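Local coordinates for protein blood group a-and b-cleaving endo-beta-galactosidase (Streptococcus pneumoniae, PDB 2YGL) that cleaves blood group A and B antigens as a family 98 glycoside hydrolase, this fragment comprising its tandem modules that probably bind carbohydrate, at residues A[108-112]-A[113-117]. Numbering follows the deposited sequence.
Sequences IEIDG and KVVYS
Lys113 pairs with Ile110 as the ends of a type I' turn whose two-residue loop is Asp111-Gly112, closing the hairpin of strands 105-110 and 113-117. Its N donates to Ile110 O at 2.9 Å, from well above the carbonyl plane, while Ile110 N returns a bond to Lys113 O at 2.8 Å, closer to the carbonyl plane. At the tip, Asp111 takes the left-handed backbone conformation and turns its carboxylate to the backbone N atoms of Lys144 and Lys145; Gly112 has a positive phi (87°), at which any side chain would crowd Asp111 O, so glycine fits. The lysine's aliphatic part bends at chi2 and lies over the turn before its end departs, which suits an exposed position. Val114, an exposed strand residue on the same face as Glu109, lies opposite it in a non-hydrogen-bonded pair. The CG of Glu109 comes within 3.5 Å of Lys113 O, and the extended chain carries OE1 onward to a salt bridge with Lys149.

Val115 and Tyr116 together face Ile108, a classic beta bulge. Both N atoms converge on Ile108 O, Val115 N from 2.8 Å in the carbonyl plane and Tyr116 N from 3.2 Å, whereas Ile108 N bonds to Tyr116 O. In Val115, chi1 of -69° puts CG1 beside the backbone N and leaves CG2 between N and the carbonyl carbon, from where it reaches both Ile108 CG2 and Ile110 CD1, each 3.8 Å away. Beta-branched residues suit the extended backbone at Ile108, Ile110 and Val114; Val115, at the non-extended bulge position, offers short methyl arms. Tyr116, partly exposed, sets its CB against Ile108 CB, and its broad aromatic side chain covers Gln133, Ile135 and Val137 of strand 133-138.

One carbonyl thus serves two donors, so the extra residue of this edge strand keeps its N-H bonded, while aliphatic contacts join the outermost strand of the five-stranded sheet to its neighbour's buried isoleucines.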
loop_
_atom_site.group_PDB
_atom_site.type_symbol
_atom_site.label_atom_id
_atom_site.label_comp_id
_atom_site.label_asym_id
_atom_site.label_seq_id
_atom_site.Cartn_x
_atom_site.Cartn_y
_atom_site.Cartn_z
ATOM N N ILE A 108 -14.224 -19.342 -5.405
ATOM C CA ILE A 108 -12.977 -18.591 -5.346
ATOM C C ILE A 108 -12.238 -19.019 -4.084
ATOM O O ILE A 108 -12.811 -19.041 -2.990
ATOM C CB ILE A 108 -13.200 -17.055 -5.369
ATOM C CG1 ILE A 108 -14.022 -16.630 -6.601
ATOM C CG2 ILE A 108 -11.864 -16.301 -5.303
ATOM C CD1 ILE A 108 -13.373 -16.927 -7.962
ATOM N N GLU A 109 -10.970 -19.378 -4.256
ATOM C CA GLU A 109 -10.146 -19.908 -3.182
ATOM C C GLU A 109 -8.879 -19.073 -3.038
ATOM O O GLU A 109 -8.245 -18.722 -4.036
ATOM C CB GLU A 109 -9.791 -21.365 -3.490
ATOM C CG GLU A 109 -9.045 -22.109 -2.396
ATOM C CD GLU A 109 -8.860 -23.583 -2.725
ATOM O OE1 GLU A 109 -9.873 -24.300 -2.865
ATOM O OE2 GLU A 109 -7.698 -24.024 -2.846
ATOM N N ILE A 110 -8.528 -18.745 -1.796
ATOM C CA ILE A 110 -7.265 -18.069 -1.495
ATOM C C ILE A 110 -6.480 -18.884 -0.470
ATOM O O ILE A 110 -6.955 -19.110 0.649
ATOM C CB ILE A 110 -7.470 -16.618 -0.979
ATOM C CG1 ILE A 110 -8.169 -15.756 -2.037
ATOM C CG2 ILE A 110 -6.126 -15.995 -0.580
ATOM C CD1 ILE A 110 -8.685 -14.419 -1.519
ATOM N N ASP A 111 -5.291 -19.330 -0.874
ATOM C CA ASP A 111 -4.380 -20.106 -0.020
ATOM C C ASP A 111 -5.056 -21.276 0.708
ATOM O O ASP A 111 -4.866 -21.467 1.911
ATOM C CB ASP A 111 -3.652 -19.188 0.977
ATOM C CG ASP A 111 -2.832 -18.105 0.292
ATOM O OD1 ASP A 111 -2.262 -18.360 -0.791
ATOM O OD2 ASP A 111 -2.751 -16.991 0.848
ATOM N N GLY A 112 -5.849 -22.047 -0.030
ATOM C CA GLY A 112 -6.516 -23.228 0.511
ATOM C C GLY A 112 -7.860 -22.966 1.167
ATOM O O GLY A 112 -8.546 -23.906 1.573
ATOM N N LYS A 113 -8.235 -21.692 1.272
ATOM C CA LYS A 113 -9.498 -21.296 1.895
ATOM C C LYS A 113 -10.526 -20.847 0.861
ATOM O O LYS A 113 -10.265 -19.931 0.080
ATOM C CB LYS A 113 -9.268 -20.166 2.910
ATOM C CG LYS A 113 -9.142 -20.607 4.365
ATOM C CD LYS A 113 -7.804 -21.265 4.660
ATOM C CE LYS A 113 -7.629 -21.500 6.148
ATOM N NZ LYS A 113 -6.360 -22.218 6.437
ATOM N N VAL A 114 -11.692 -21.489 0.866
ATOM C CA VAL A 114 -12.811 -21.064 0.027
ATOM C C VAL A 114 -13.332 -19.726 0.545
ATOM O O VAL A 114 -13.870 -19.644 1.651
ATOM C CB VAL A 114 -13.952 -22.117 -0.001
ATOM C CG1 VAL A 114 -15.159 -21.595 -0.777
ATOM C CG2 VAL A 114 -13.458 -23.429 -0.598
ATOM N N VAL A 115 -13.152 -18.678 -0.254
ATOM C CA VAL A 115 -13.578 -17.332 0.143
ATOM C C VAL A 115 -14.895 -16.914 -0.515
ATOM O O VAL A 115 -15.531 -15.947 -0.091
ATOM C CB VAL A 115 -12.466 -16.268 -0.070
ATOM C CG1 VAL A 115 -11.324 -16.495 0.918
ATOM C CG2 VAL A 115 -11.957 -16.268 -1.510
ATOM N N TYR A 116 -15.290 -17.655 -1.547
ATOM C CA TYR A 116 -16.613 -17.533 -2.147
ATOM C C TYR A 116 -17.063 -18.871 -2.725
ATOM O O TYR A 116 -16.273 -19.592 -3.339
ATOM C CB TYR A 116 -16.653 -16.452 -3.238
ATOM C CG TYR A 116 -17.936 -16.479 -4.050
ATOM C CD1 TYR A 116 -18.050 -17.286 -5.185
ATOM C CD2 TYR A 116 -19.042 -15.722 -3.668
ATOM C CE1 TYR A 116 -19.230 -17.329 -5.922
ATOM C CE2 TYR A 116 -20.225 -15.760 -4.400
ATOM C CZ TYR A 116 -20.309 -16.565 -5.524
ATOM O OH TYR A 116 -21.471 -16.607 -6.253
ATOM N N SER A 117 -18.339 -19.186 -2.525
ATOM C CA SER A 117 -18.968 -20.334 -3.163
ATOM C C SER A 117 -20.359 -19.952 -3.648
ATOM O O SER A 117 -21.123 -19.315 -2.921
ATOM C CB SER A 117 -19.053 -21.520 -2.201
ATOM O OG SER A 117 -19.638 -22.642 -2.839
#